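Local coordinates for hypoxic response protein 1 (Mycobacterium tuberculosis, PDB 1XKF), which is a secreted, zinc-binding homodimer of paired CBS domains whose precise function is unknown and which does not seem to bind AMP, at residues Asp49-Met54 and Asp82-Val87. Residues are numbered along the deposited sequence; the frame is centred on the assembly and turned at random.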
loop_
_atom_site.group_PDB
_atom_site.type_symbol
_atom_site.label_atom_id
_atom_site.label_comp_id
_atom_site.label_asym_id
_atom_site.label_seq_id
_atom_site.Cartn_x
_atom_site.Cartn_y
_atom_site.Cartn_z
ATOM N N ASP B 49 -2.905 -19.265 16.825
ATOM C CA ASP B 49 -2.853 -19.021 15.389
ATOM C C ASP B 49 -4.181 -19.179 14.654
ATOM O O ASP B 49 -4.224 -19.713 13.547
ATOM C CB ASP B 49 -1.799 -19.920 14.736
ATOM C CG ASP B 49 -0.384 -19.424 14.972
ATOM O OD1 ASP B 49 0.569 -20.071 14.491
ATOM O OD2 ASP B 49 -0.224 -18.378 15.638
ATOM N N ARG B 50 -5.263 -18.720 15.273
ATOM C CA ARG B 50 -6.583 -18.776 14.650
ATOM C C ARG B 50 -6.703 -17.517 13.795
ATOM O O ARG B 50 -6.798 -16.411 14.326
ATOM C CB ARG B 50 -7.678 -18.779 15.715
ATOM C CG ARG B 50 -7.539 -19.898 16.723
ATOM C CD ARG B 50 -7.755 -21.244 16.078
ATOM N NE ARG B 50 -7.487 -22.332 17.013
ATOM C CZ ARG B 50 -7.981 -23.556 16.887
ATOM N NH1 ARG B 50 -8.774 -23.845 15.866
ATOM N NH2 ARG B 50 -7.676 -24.491 17.775
ATOM N N LEU B 51 -6.703 -17.689 12.478
ATOM C CA LEU B 51 -6.775 -16.556 11.557
ATOM C C LEU B 51 -8.046 -15.707 11.631
ATOM O O LEU B 51 -9.160 -16.220 11.528
ATOM C CB LEU B 51 -6.587 -17.041 10.117
ATOM C CG LEU B 51 -6.561 -15.919 9.071
ATOM C CD1 LEU B 51 -5.284 -15.098 9.242
ATOM C CD2 LEU B 51 -6.625 -16.512 7.675
ATOM N N HIS B 52 -7.864 -14.399 11.796
ATOM C CA HIS B 52 -8.984 -13.472 11.849
ATOM C C HIS B 52 -9.001 -12.546 10.631
ATOM O O HIS B 52 -9.971 -11.830 10.413
ATOM C CB HIS B 52 -8.932 -12.628 13.127
ATOM C CG HIS B 52 -9.282 -13.387 14.369
ATOM N ND1 HIS B 52 -9.410 -12.779 15.600
ATOM C CD2 HIS B 52 -9.535 -14.701 14.569
ATOM C CE1 HIS B 52 -9.726 -13.689 16.505
ATOM N NE2 HIS B 52 -9.808 -14.863 15.906
ATOM N N GLY B 53 -7.927 -12.553 9.849
ATOM C CA GLY B 53 -7.880 -11.708 8.663
ATOM C C GLY B 53 -6.493 -11.201 8.312
ATOM O O GLY B 53 -5.516 -11.572 8.953
ATOM N N MET B 54 -6.412 -10.356 7.286
ATOM C CA MET B 54 -5.140 -9.780 6.853
ATOM C C MET B 54 -5.131 -8.270 7.100
ATOM O O MET B 54 -6.166 -7.607 6.971
ATOM C CB MET B 54 -4.912 -10.035 5.355
ATOM C CG MET B 54 -4.652 -11.486 4.971
ATOM S SD MET B 54 -3.034 -12.101 5.526
ATOM C CE MET B 54 -1.921 -10.991 4.622
ATOM N N ASP B 82 -12.158 -7.148 8.605
ATOM C CA ASP B 82 -12.814 -6.692 7.381
ATOM C C ASP B 82 -12.186 -7.319 6.138
ATOM O O ASP B 82 -12.671 -7.127 5.024
ATOM C CB ASP B 82 -12.733 -5.167 7.284
ATOM N N SER B 83 -11.101 -8.061 6.329
ATOM C CA SER B 83 -10.415 -8.696 5.210
ATOM C C SER B 83 -10.117 -10.156 5.521
ATOM O O SER B 83 -8.963 -10.545 5.682
ATOM C CB SER B 83 -9.112 -7.947 4.905
ATOM O OG SER B 83 -9.372 -6.594 4.555
ATOM N N ILE B 84 -11.167 -10.965 5.614
ATOM C CA ILE B 84 -10.987 -12.377 5.908
ATOM C C ILE B 84 -11.207 -13.228 4.659
ATOM O O ILE B 84 -12.269 -13.193 4.033
ATOM C CB ILE B 84 -11.933 -12.840 7.050
ATOM C CG1 ILE B 84 -11.751 -14.338 7.312
ATOM C CG2 ILE B 84 -13.381 -12.500 6.712
ATOM C CD1 ILE B 84 -10.367 -14.710 7.853
ATOM N N TYR B 85 -10.172 -13.977 4.301
ATOM C CA TYR B 85 -10.188 -14.855 3.139
ATOM C C TYR B 85 -8.978 -15.761 3.272
ATOM O O TYR B 85 -7.989 -15.389 3.901
ATOM C CB TYR B 85 -10.102 -14.037 1.851
ATOM C CG TYR B 85 -9.010 -13.000 1.861
ATOM C CD1 TYR B 85 -7.679 -13.351 1.637
ATOM C CD2 TYR B 85 -9.305 -11.664 2.116
ATOM C CE1 TYR B 85 -6.667 -12.391 1.666
ATOM C CE2 TYR B 85 -8.306 -10.700 2.149
ATOM C CZ TYR B 85 -6.993 -11.066 1.925
ATOM O OH TYR B 85 -6.010 -10.102 1.959
ATOM N N TYR B 86 -9.049 -16.941 2.674
ATOM C CA TYR B 86 -7.956 -17.898 2.785
ATOM C C TYR B 86 -8.262 -19.121 1.942
ATOM O O TYR B 86 -9.304 -19.192 1.291
ATOM C CB TYR B 86 -7.822 -18.317 4.255
ATOM C CG TYR B 86 -9.131 -18.797 4.866
ATOM C CD1 TYR B 86 -9.613 -20.084 4.615
ATOM C CD2 TYR B 86 -9.920 -17.939 5.644
ATOM C CE1 TYR B 86 -10.856 -20.510 5.115
ATOM C CE2 TYR B 86 -11.164 -18.352 6.149
ATOM C CZ TYR B 86 -11.625 -19.636 5.877
ATOM O OH TYR B 86 -12.856 -20.037 6.344
ATOM N N VAL B 87 -7.342 -20.077 1.946
ATOM C CA VAL B 87 -7.543 -21.334 1.240
ATOM C C VAL B 87 -7.089 -22.427 2.184
ATOM O O VAL B 87 -6.266 -22.182 3.072
ATOM C CB VAL B 87 -6.706 -21.442 -0.062
ATOM C CG1 VAL B 87 -7.220 -20.461 -1.095
ATOM C CG2 VAL B 87 -5.228 -21.203 0.237
#
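M54 and S83 share the one hydrogen bond of this contact, from M54 N to S83 O over 3.0 Å, the donor tilted 28° from the carbonyl plane. It joins strand 50-56 of the first CBS repeat to the loop that leads into strand 87-88 of the second. H52 and G53 together pair with I44, a classic beta bulge. Glycine suits the bulge: a CB here would collide with the carbonyl oxygen of H52, and S83 O already lies 3.4 Å from G53 CA. On the buried side the M54 and Y85 side chains cross at about a right angle, and M54 CB and M54 CG each touch Y85 OH at 3.6 Å. Bends at chi2 and chi3 then carry the flexible thioether end of M54 away from the loop. Y85 also stacks on H103, probably a zinc ligand. Toward solvent, I84 and Y86 are exposed and contact is apolar, without a hydrogen bond. With CG1 anti to the backbone N (chi1 178°) and the chain bent at chi2, I84 CD1 lies 3.8 Å from G53 N and at the edge of the Y86 ring. L51 CD2 reaches Y86 CB at 4.0 Å, while L51 and Y86 both rest on P109 and I111. The hydrogen bond thus gives direction at the G53-M54 end; the rest is less directional van der Waals packing.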